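Local coordinates for protein lectin (Trichosanthes anguina, PDB 4HR6) that forms part of a three-chain, nontoxic seed lectin homologous to type II ribosome-inactivating proteins, which probably binds carbohydrate, at residues B[150-161]-B[195-206]; B[35-43]-B[56-65]. All blocks are in the same frame, centred on the assembly; numbering follows the deposited sequence.

Contact 1 of 2, residues B[150-161]-B[195-206]; sequences WSEISLQIQAST and VALQLYHCQVST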
loop_
_atom_site.group_PDB
_atom_site.type_symbol
_atom_site.label_atom_id
_atom_site.label_comp_id
_atom_site.label_asym_id
_atom_site.label_seq_id
_atom_site.Cartn_x
_atom_site.Cartn_y
_atom_site.Cartn_z
ATOM N N TRP B 150 10.235 3.338 -5.959
ATOM C CA TRP B 150 9.057 4.208 -6.095
ATOM C C TRP B 150 8.689 4.534 -7.536
ATOM O O TRP B 150 7.510 4.554 -7.903
ATOM C CB TRP B 150 9.294 5.514 -5.348
ATOM C CG TRP B 150 8.210 6.481 -5.479
ATOM C CD1 TRP B 150 6.955 6.362 -4.986
ATOM C CD2 TRP B 150 8.273 7.766 -6.115
ATOM N NE1 TRP B 150 6.219 7.490 -5.278
ATOM C CE2 TRP B 150 7.000 8.361 -5.980
ATOM C CE3 TRP B 150 9.276 8.462 -6.801
ATOM C CZ2 TRP B 150 6.697 9.623 -6.496
ATOM C CZ3 TRP B 150 8.980 9.720 -7.315
ATOM C CH2 TRP B 150 7.701 10.294 -7.147
ATOM N N SER B 151 9.702 4.840 -8.340
ATOM C CA SER B 151 9.482 5.146 -9.743
ATOM C C SER B 151 8.873 3.969 -10.481
ATOM O O SER B 151 7.910 4.114 -11.210
ATOM C CB SER B 151 10.802 5.525 -10.423
ATOM O OG SER B 151 10.536 5.849 -11.771
ATOM N N GLU B 152 9.472 2.812 -10.285
ATOM C CA GLU B 152 9.040 1.569 -10.900
ATOM C C GLU B 152 7.644 1.136 -10.421
ATOM O O GLU B 152 6.840 0.672 -11.226
ATOM C CB GLU B 152 10.066 0.497 -10.564
ATOM C CG GLU B 152 9.859 -0.846 -11.225
ATOM C CD GLU B 152 9.932 -0.805 -12.745
ATOM O OE1 GLU B 152 10.549 0.113 -13.309
ATOM O OE2 GLU B 152 9.361 -1.716 -13.376
ATOM N N ILE B 153 7.367 1.283 -9.119
ATOM C CA ILE B 153 6.027 1.015 -8.571
ATOM C C ILE B 153 5.015 1.942 -9.180
ATOM O O ILE B 153 3.942 1.511 -9.580
ATOM C CB ILE B 153 5.972 1.201 -7.035
ATOM C CG1 ILE B 153 6.697 0.061 -6.341
ATOM C CG2 ILE B 153 4.541 1.290 -6.507
ATOM C CD1 ILE B 153 6.994 0.347 -4.884
ATOM N N SER B 154 5.325 3.223 -9.240
ATOM C CA SER B 154 4.414 4.133 -9.922
ATOM C C SER B 154 4.128 3.707 -11.378
ATOM O O SER B 154 3.007 3.775 -11.832
ATOM C CB SER B 154 4.975 5.555 -9.939
ATOM O OG SER B 154 5.241 6.064 -8.663
ATOM N N LEU B 155 5.163 3.323 -12.124
ATOM C CA LEU B 155 4.981 2.859 -13.504
ATOM C C LEU B 155 4.066 1.637 -13.553
ATOM O O LEU B 155 3.178 1.567 -14.387
ATOM C CB LEU B 155 6.326 2.480 -14.152
ATOM C CG LEU B 155 6.259 1.855 -15.557
ATOM C CD1 LEU B 155 5.674 2.803 -16.575
ATOM C CD2 LEU B 155 7.639 1.460 -16.028
ATOM N N GLN B 156 4.305 0.666 -12.678
ATOM C CA GLN B 156 3.524 -0.554 -12.705
ATOM C C GLN B 156 2.067 -0.342 -12.306
ATOM O O GLN B 156 1.176 -1.010 -12.829
ATOM C CB GLN B 156 4.170 -1.634 -11.837
ATOM C CG GLN B 156 5.564 -2.041 -12.287
ATOM C CD GLN B 156 5.631 -2.447 -13.749
ATOM O OE1 GLN B 156 4.659 -2.944 -14.318
ATOM N NE2 GLN B 156 6.780 -2.216 -14.368
ATOM N N ILE B 157 1.811 0.599 -11.402
ATOM C CA ILE B 157 0.431 0.938 -11.080
ATOM C C ILE B 157 -0.287 1.446 -12.322
ATOM O O ILE B 157 -1.414 1.026 -12.619
ATOM C CB ILE B 157 0.336 1.993 -9.959
ATOM C CG1 ILE B 157 0.762 1.368 -8.641
ATOM C CG2 ILE B 157 -1.094 2.528 -9.823
ATOM C CD1 ILE B 157 0.867 2.357 -7.501
ATOM N N GLN B 158 0.343 2.382 -13.025
ATOM C CA GLN B 158 -0.258 2.922 -14.244
ATOM C C GLN B 158 -0.432 1.850 -15.313
ATOM O O GLN B 158 -1.482 1.755 -15.956
ATOM C CB GLN B 158 0.534 4.110 -14.758
ATOM C CG GLN B 158 0.326 5.355 -13.885
ATOM C CD GLN B 158 1.501 6.326 -13.890
ATOM O OE1 GLN B 158 1.972 6.753 -14.946
ATOM N NE2 GLN B 158 1.961 6.698 -12.703
ATOM N N ALA B 159 0.580 1.013 -15.454
ATOM C CA ALA B 159 0.572 -0.046 -16.423
ATOM C C ALA B 159 -0.530 -1.069 -16.137
ATOM O O ALA B 159 -1.144 -1.606 -17.060
ATOM C CB ALA B 159 1.924 -0.720 -16.430
ATOM N N SER B 160 -0.778 -1.318 -14.851
ATOM C CA SER B 160 -1.764 -2.298 -14.406
ATOM C C SER B 160 -3.185 -1.997 -14.849
ATOM O O SER B 160 -4.023 -2.892 -14.858
ATOM C CB SER B 160 -1.761 -2.398 -12.883
ATOM O OG SER B 160 -2.512 -1.320 -12.324
ATOM N N THR B 161 -3.469 -0.751 -15.212
ATOM C CA THR B 161 -4.807 -0.398 -15.639
ATOM C C THR B 161 -5.199 -1.047 -16.964
ATOM O O THR B 161 -6.383 -1.081 -17.290
ATOM C CB THR B 161 -4.980 1.111 -15.820
ATOM O OG1 THR B 161 -4.039 1.587 -16.781
ATOM C CG2 THR B 161 -4.785 1.834 -14.497
ATOM N N VAL B 195 1.529 3.341 -0.891
ATOM C CA VAL B 195 1.899 4.386 -1.809
ATOM C C VAL B 195 0.895 5.513 -1.731
ATOM O O VAL B 195 -0.272 5.320 -2.031
ATOM C CB VAL B 195 1.957 3.875 -3.276
ATOM C CG1 VAL B 195 2.383 5.000 -4.199
ATOM C CG2 VAL B 195 2.920 2.721 -3.406
ATOM N N ALA B 196 1.344 6.702 -1.356
ATOM C CA ALA B 196 0.421 7.826 -1.183
ATOM C C ALA B 196 0.517 8.810 -2.308
ATOM O O ALA B 196 -0.407 9.579 -2.506
ATOM C CB ALA B 196 0.652 8.531 0.160
ATOM N N LEU B 197 1.640 8.801 -3.038
ATOM C CA LEU B 197 1.836 9.670 -4.192
ATOM C C LEU B 197 2.534 8.871 -5.272
ATOM O O LEU B 197 3.424 8.090 -4.969
ATOM C CB LEU B 197 2.720 10.856 -3.830
ATOM C CG LEU B 197 2.145 11.944 -2.932
ATOM C CD1 LEU B 197 3.232 12.958 -2.609
ATOM C CD2 LEU B 197 0.938 12.632 -3.535
ATOM N N GLN B 198 2.148 9.061 -6.533
ATOM C CA GLN B 198 2.834 8.345 -7.602
ATOM C C GLN B 198 3.394 9.270 -8.668
ATOM O O GLN B 198 2.775 10.275 -9.041
ATOM C CB GLN B 198 1.960 7.244 -8.210
ATOM C CG GLN B 198 0.714 7.699 -8.921
ATOM C CD GLN B 198 -0.140 6.524 -9.360
ATOM O OE1 GLN B 198 0.280 5.723 -10.187
ATOM N NE2 GLN B 198 -1.348 6.426 -8.817
ATOM N N LEU B 199 4.586 8.914 -9.134
ATOM C CA LEU B 199 5.217 9.599 -10.257
ATOM C C LEU B 199 4.434 9.342 -11.544
ATOM O O LEU B 199 4.095 8.197 -11.848
ATOM C CB LEU B 199 6.650 9.091 -10.420
ATOM C CG LEU B 199 7.549 9.775 -11.455
ATOM C CD1 LEU B 199 7.881 11.199 -11.055
ATOM C CD2 LEU B 199 8.823 8.958 -11.596
ATOM N N TYR B 200 4.166 10.406 -12.290
ATOM C CA TYR B 200 3.579 10.302 -13.624
ATOM C C TYR B 200 4.522 9.657 -14.656
ATOM O O TYR B 200 5.656 10.065 -14.816
ATOM C CB TYR B 200 3.173 11.688 -14.120
ATOM C CG TYR B 200 2.619 11.675 -15.516
ATOM C CD1 TYR B 200 3.440 11.955 -16.610
ATOM C CD2 TYR B 200 1.287 11.359 -15.753
ATOM C CE1 TYR B 200 2.949 11.938 -17.891
ATOM C CE2 TYR B 200 0.786 11.352 -17.033
ATOM C CZ TYR B 200 1.629 11.635 -18.102
ATOM O OH TYR B 200 1.144 11.632 -19.380
ATOM N N HIS B 201 4.040 8.633 -15.338
ATOM C CA HIS B 201 4.765 8.041 -16.474
ATOM C C HIS B 201 3.909 8.101 -17.718
ATOM O O HIS B 201 4.417 8.433 -18.790
ATOM C CB HIS B 201 5.115 6.576 -16.227
ATOM C CG HIS B 201 6.212 6.360 -15.237
ATOM N ND1 HIS B 201 7.538 6.371 -15.590
ATOM C CD2 HIS B 201 6.179 6.094 -13.912
ATOM C CE1 HIS B 201 8.281 6.125 -14.524
ATOM N NE2 HIS B 201 7.478 5.943 -13.495
ATOM N N CYS B 202 2.621 7.752 -17.593
ATOM C CA CYS B 202 1.747 7.636 -18.758
ATOM C C CYS B 202 0.336 8.127 -18.499
ATOM O O CYS B 202 -0.125 8.087 -17.357
ATOM C CB CYS B 202 1.687 6.190 -19.194
ATOM S SG CYS B 202 3.204 5.579 -19.966
ATOM N N GLN B 203 -0.336 8.594 -19.559
ATOM C CA GLN B 203 -1.715 9.031 -19.468
ATOM C C GLN B 203 -2.689 7.877 -19.673
ATOM O O GLN B 203 -3.144 7.642 -20.793
ATOM C CB GLN B 203 -2.020 10.161 -20.465
ATOM C CG GLN B 203 -2.238 11.525 -19.818
ATOM C CD GLN B 203 -3.684 12.006 -19.804
ATOM O OE1 GLN B 203 -4.397 11.924 -20.807
ATOM N NE2 GLN B 203 -4.108 12.564 -18.669
ATOM N N VAL B 204 -3.031 7.180 -18.590
ATOM C CA VAL B 204 -4.022 6.076 -18.647
ATOM C C VAL B 204 -5.222 6.421 -17.757
ATOM O O VAL B 204 -5.305 7.545 -17.265
ATOM C CB VAL B 204 -3.415 4.702 -18.235
ATOM C CG1 VAL B 204 -4.128 3.563 -18.972
ATOM C CG2 VAL B 204 -1.928 4.629 -18.558
ATOM N N SER B 205 -6.151 5.487 -17.546
ATOM C CA SER B 205 -7.255 5.713 -16.591
ATOM C C SER B 205 -7.976 4.451 -16.094
ATOM O O SER B 205 -8.034 3.441 -16.800
ATOM C CB SER B 205 -8.305 6.641 -17.211
ATOM O OG SER B 205 -9.267 7.024 -16.244
ATOM N N THR B 206 -8.504 4.542 -14.868
ATOM C CA THR B 206 -9.583 3.678 -14.373
ATOM C C THR B 206 -10.804 4.565 -14.144
ATOM O O THR B 206 -11.907 4.078 -13.915
ATOM C CB THR B 206 -9.239 2.967 -13.040
ATOM O OG1 THR B 206 -8.800 3.922 -12.062
ATOM C CG2 THR B 206 -8.157 1.921 -13.238
#
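Gln158 reaches from helix 141-159 into the bend of 195-206, its chain extended beyond CG, and four hydrogen bonds fix the rotation of its amide. Gln158 OE1 takes His201 N (2.8 Å) on an in-plane lone pair and Cys202 N (2.9 Å) nearly end-on to its carbonyl. Gln158 NE2 gives to Leu199 O (2.7 Å) and, more loosely, to Gln198 OE1 (3.2 Å), the two amide planes standing 49° apart; Gln198 NE2 turns to Ile34 O of another chain. Ser154 OG relays, accepting from Leu199 N at 3.0 Å while donating to Trp150 O.

Two rings bond through their N-H groups. Trp150 NE1 meets Leu197 O (2.9 Å) almost in the indole plane, whereas His201 NE2 approaches Ser151 O (3.0 Å) from above the carbonyl plane, on the face opposite Leu155 N.

Each ring also receives a CH-pi contact over a face: Leu199 CB on the Trp150 six-membered ring, Leu155 CB on the His201 imidazole, 3.8 Å from its centroid.

Cys202 is disulfide-bonded to Cys3 of another chain. A C-terminal tail strapped along a helix and ending near an interchain disulfide is consistent with the type II ribosome-inactivating protein architecture.

Contact 2 of 2, residues B[35-43]-B[56-65]; sequences SHESYFFLN and THQNVLNFDN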
loop_
_atom_site.group_PDB
_atom_site.type_symbol
_atom_site.label_atom_id
_atom_site.label_comp_id
_atom_site.label_asym_id
_atom_site.label_seq_id
_atom_site.Cartn_x
_atom_site.Cartn_y
_atom_site.Cartn_z
ATOM N N SER B 35 19.750 34.904 4.258
ATOM C CA SER B 35 21.048 34.793 3.599
ATOM C C SER B 35 20.929 35.258 2.146
ATOM O O SER B 35 19.832 35.251 1.590
ATOM C CB SER B 35 21.531 33.349 3.655
ATOM O OG SER B 35 22.798 33.192 3.021
ATOM N N HIS B 36 22.054 35.648 1.545
ATOM C CA HIS B 36 22.120 35.967 0.095
ATOM C C HIS B 36 22.698 34.833 -0.696
ATOM O O HIS B 36 23.044 35.029 -1.851
ATOM C CB HIS B 36 23.035 37.163 -0.199
ATOM C CG HIS B 36 22.899 38.261 0.773
ATOM N ND1 HIS B 36 21.678 38.813 1.081
ATOM C CD2 HIS B 36 23.814 38.890 1.544
ATOM C CE1 HIS B 36 21.847 39.745 2.001
ATOM N NE2 HIS B 36 23.134 39.817 2.295
ATOM N N GLU B 37 22.866 33.677 -0.061
ATOM C CA GLU B 37 23.380 32.490 -0.717
ATOM C C GLU B 37 22.247 31.492 -0.870
ATOM O O GLU B 37 21.333 31.458 -0.047
ATOM C CB GLU B 37 24.477 31.852 0.110
ATOM C CG GLU B 37 25.562 32.803 0.572
ATOM C CD GLU B 37 26.418 33.324 -0.564
ATOM O OE1 GLU B 37 26.784 32.551 -1.464
ATOM O OE2 GLU B 37 26.743 34.524 -0.543
ATOM N N SER B 38 22.325 30.699 -1.939
ATOM C CA SER B 38 21.449 29.582 -2.157
ATOM C C SER B 38 22.310 28.443 -2.699
ATOM O O SER B 38 23.435 28.652 -3.179
ATOM C CB SER B 38 20.320 29.966 -3.119
ATOM O OG SER B 38 20.823 30.295 -4.410
ATOM N N TYR B 39 21.807 27.221 -2.590
ATOM C CA TYR B 39 22.600 26.056 -2.961
ATOM C C TYR B 39 21.761 25.135 -3.810
ATOM O O TYR B 39 20.624 24.830 -3.468
ATOM C CB TYR B 39 23.123 25.350 -1.717
ATOM C CG TYR B 39 23.910 26.265 -0.829
ATOM C CD1 TYR B 39 23.272 27.047 0.106
ATOM C CD2 TYR B 39 25.283 26.383 -0.967
ATOM C CE1 TYR B 39 23.973 27.920 0.902
ATOM C CE2 TYR B 39 25.999 27.262 -0.176
ATOM C CZ TYR B 39 25.328 28.025 0.765
ATOM O OH TYR B 39 26.005 28.913 1.577
ATOM N N PHE B 40 22.327 24.734 -4.943
ATOM C CA PHE B 40 21.616 23.986 -5.962
ATOM C C PHE B 40 22.352 22.689 -6.150
ATOM O O PHE B 40 23.587 22.679 -6.150
ATOM C CB PHE B 40 21.604 24.749 -7.289
ATOM C CG PHE B 40 20.577 25.834 -7.355
ATOM C CD1 PHE B 40 20.752 27.014 -6.666
ATOM C CD2 PHE B 40 19.430 25.676 -8.119
ATOM C CE1 PHE B 40 19.798 28.021 -6.738
ATOM C CE2 PHE B 40 18.467 26.667 -8.183
ATOM C CZ PHE B 40 18.653 27.850 -7.493
ATOM N N PHE B 41 21.603 21.597 -6.300
ATOM C CA PHE B 41 22.216 20.331 -6.680
ATOM C C PHE B 41 22.770 20.445 -8.086
ATOM O O PHE B 41 22.244 21.174 -8.915
ATOM C CB PHE B 41 21.206 19.178 -6.599
ATOM C CG PHE B 41 20.922 18.727 -5.191
ATOM C CD1 PHE B 41 19.854 19.245 -4.487
ATOM C CD2 PHE B 41 21.751 17.818 -4.562
ATOM C CE1 PHE B 41 19.597 18.857 -3.185
ATOM C CE2 PHE B 41 21.500 17.420 -3.253
ATOM C CZ PHE B 41 20.419 17.940 -2.565
ATOM N N LEU B 42 23.821 19.680 -8.331
ATOM C CA LEU B 42 24.528 19.648 -9.583
ATOM C C LEU B 42 23.587 19.281 -10.751
ATOM O O LEU B 42 23.756 19.761 -11.858
ATOM C CB LEU B 42 25.678 18.658 -9.452
ATOM C CG LEU B 42 26.719 18.520 -10.561
ATOM C CD1 LEU B 42 27.312 19.875 -10.947
ATOM C CD2 LEU B 42 27.795 17.566 -10.071
ATOM N N ASN B 43 22.582 18.457 -10.492
ATOM C CA ASN B 43 21.662 18.056 -11.527
ATOM C C ASN B 43 20.326 18.743 -11.406
ATOM O O ASN B 43 19.348 18.286 -11.973
ATOM C CB ASN B 43 21.497 16.541 -11.519
ATOM C CG ASN B 43 20.798 16.042 -10.275
ATOM O OD1 ASN B 43 20.931 16.627 -9.213
ATOM N ND2 ASN B 43 20.062 14.961 -10.401
ATOM N N THR B 56 19.882 35.883 -5.190
ATOM C CA THR B 56 20.897 35.333 -4.295
ATOM C C THR B 56 22.098 34.957 -5.127
ATOM O O THR B 56 22.003 34.875 -6.344
ATOM C CB THR B 56 20.378 34.076 -3.521
ATOM O OG1 THR B 56 20.218 32.957 -4.410
ATOM C CG2 THR B 56 19.074 34.370 -2.890
ATOM N N HIS B 57 23.229 34.736 -4.480
ATOM C CA HIS B 57 24.349 34.082 -5.128
ATOM C C HIS B 57 24.002 32.606 -5.151
ATOM O O HIS B 57 23.807 32.018 -4.103
ATOM C CB HIS B 57 25.652 34.271 -4.347
ATOM C CG HIS B 57 25.988 35.694 -4.063
ATOM N ND1 HIS B 57 26.032 36.204 -2.783
ATOM C CD2 HIS B 57 26.288 36.726 -4.891
ATOM C CE1 HIS B 57 26.338 37.488 -2.835
ATOM N NE2 HIS B 57 26.496 37.829 -4.102
ATOM N N GLN B 58 23.914 32.028 -6.343
ATOM C CA GLN B 58 23.508 30.653 -6.523
ATOM C C GLN B 58 24.721 29.763 -6.575
ATOM O O GLN B 58 25.434 29.744 -7.548
ATOM C CB GLN B 58 22.679 30.494 -7.802
ATOM C CG GLN B 58 21.380 31.295 -7.801
ATOM C CD GLN B 58 20.664 31.268 -9.146
ATOM O OE1 GLN B 58 21.303 31.237 -10.170
ATOM N NE2 GLN B 58 19.337 31.253 -9.133
ATOM N N ASN B 59 24.956 29.012 -5.514
ATOM C CA ASN B 59 26.067 28.068 -5.495
ATOM C C ASN B 59 25.602 26.715 -5.986
ATOM O O ASN B 59 24.465 26.317 -5.745
ATOM C CB ASN B 59 26.610 27.950 -4.080
ATOM C CG ASN B 59 27.046 29.278 -3.539
ATOM O OD1 ASN B 59 28.132 29.741 -3.864
ATOM N ND2 ASN B 59 26.199 29.915 -2.730
ATOM N N VAL B 60 26.492 26.011 -6.655
ATOM C CA VAL B 60 26.217 24.688 -7.174
ATOM C C VAL B 60 26.993 23.655 -6.350
ATOM O O VAL B 60 28.206 23.720 -6.255
ATOM C CB VAL B 60 26.636 24.586 -8.651
ATOM C CG1 VAL B 60 26.297 23.219 -9.221
ATOM C CG2 VAL B 60 25.942 25.670 -9.454
ATOM N N LEU B 61 26.285 22.692 -5.775
ATOM C CA LEU B 61 26.924 21.657 -4.962
ATOM C C LEU B 61 27.661 20.685 -5.861
ATOM O O LEU B 61 27.358 20.572 -7.040
ATOM C CB LEU B 61 25.869 20.938 -4.098
ATOM C CG LEU B 61 25.141 21.920 -3.179
ATOM C CD1 LEU B 61 23.870 21.351 -2.587
ATOM C CD2 LEU B 61 26.061 22.428 -2.076
ATOM N N ASN B 62 28.644 19.995 -5.307
ATOM C CA ASN B 62 29.436 19.044 -6.069
ATOM C C ASN B 62 28.935 17.610 -5.903
ATOM O O ASN B 62 29.710 16.673 -5.933
ATOM C CB ASN B 62 30.924 19.159 -5.712
ATOM C CG ASN B 62 31.203 18.888 -4.245
ATOM O OD1 ASN B 62 30.366 19.153 -3.367
ATOM N ND2 ASN B 62 32.399 18.379 -3.964
ATOM N N PHE B 63 27.622 17.462 -5.744
ATOM C CA PHE B 63 26.958 16.162 -5.802
ATOM C C PHE B 63 25.524 16.401 -6.252
ATOM O O PHE B 63 25.040 17.546 -6.240
ATOM C CB PHE B 63 26.963 15.448 -4.439
ATOM C CG PHE B 63 26.597 16.329 -3.288
ATOM C CD1 PHE B 63 25.293 16.516 -2.933
ATOM C CD2 PHE B 63 27.580 16.991 -2.577
ATOM C CE1 PHE B 63 24.962 17.337 -1.870
ATOM C CE2 PHE B 63 27.267 17.818 -1.527
ATOM C CZ PHE B 63 25.956 17.995 -1.167
ATOM N N ASP B 64 24.855 15.330 -6.660
ATOM C CA ASP B 64 23.505 15.448 -7.171
ATOM C C ASP B 64 22.496 14.845 -6.188
ATOM O O ASP B 64 22.865 14.387 -5.095
ATOM C CB ASP B 64 23.396 14.941 -8.620
ATOM C CG ASP B 64 23.570 13.470 -8.768
ATOM O OD1 ASP B 64 23.044 12.699 -7.941
ATOM O OD2 ASP B 64 24.189 13.069 -9.770
ATOM N N ASN B 65 21.224 14.934 -6.536
ATOM C CA ASN B 65 20.177 14.579 -5.609
ATOM C C ASN B 65 19.794 13.107 -5.648
ATOM O O ASN B 65 18.791 12.731 -5.092
ATOM C CB ASN B 65 18.952 15.480 -5.807
ATOM C CG ASN B 65 18.408 15.444 -7.208
ATOM O OD1 ASN B 65 18.590 14.487 -7.926
ATOM N ND2 ASN B 65 17.697 16.489 -7.586
HETATM O O HOH W 1 16.932 17.229 -10.408
#
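Glu37 and His57 stand side by side on one face of the parallel strand pair 37-40 and 57-60, with Asn59 beside them. The Glu37 side chain bends at chi2 (-68°), bringing its carboxylate over to His57 and Asn59. Glu37 OE1 receives Asn59 ND2 at 3.0 Å on the anti lone pair, in the amide plane and almost straight (174°); Glu37 OE2 receives His57 ND1 at 2.9 Å from above the carboxylate plane, a histidine-carboxylate hydrogen bond.

Asn59 ND2 also donates to Ser38 O (3.1 Å), which Asn59 N reaches from the opposite face of the carbonyl. Backbone pairing runs on: His57 N to His36 O, Ser38 N to His57 O, Phe40 N to Asn59 O, and Leu61 N to Phe40 O.

On the other face of the pair, the one carrying Ser38 and Gln58, Ser38 OG lies 2.7 Å from Thr56 OG1, which is also hydrogen-bonded to Phe53 O. Nearby, Gln58 CG lies against Phe40 CE1, while Gln58 NE2 is taken up by Phe49 O.

Past the strands, Leu42 N gives to Phe63 O, and two asparagines exchange bonds: Asn43 OD1 accepts Asn65 N (3.2 Å), and Asn43 ND2 gives to Asn65 OD1 (2.9 Å) from above that amide plane. A water bridges Asn43 O and Asn65 ND2, the latter also bonded to Ala27 O. Asn65 CB sits over the centre of the Phe41 ring, a CH-pi contact.

Both oxygens of Glu37 and both ends of the Asn43 amide thus have partners. The Glu37 bond keeps a proton on His57 ND1, and the carboxylate would probably make a positive charge on that ring easier to hold; side chains extend the pairing of this beta-alpha-beta unit beyond its backbone bonds.

In the fold
The two contacts occupy separate parts of the chain, their centres about 31 Å apart and their nearest atoms about 11 Å apart. In the sequence, both partners of contact 2 precede those of contact 1. Contact 2 lies at the edge of the five-stranded mixed sheet, whereas contact 1 joins the C-terminal tail to a helix. Helix 103-119 spans between them: Leu103 and Phe107 pack against Leu61 in contact 2, while Lys119 makes a cation-pi contact with Trp150 and bonds to the backbone of Ala196 in contact 1. Two neighbouring chains of the assembly reach contact 1; none touches the two segments of contact 2.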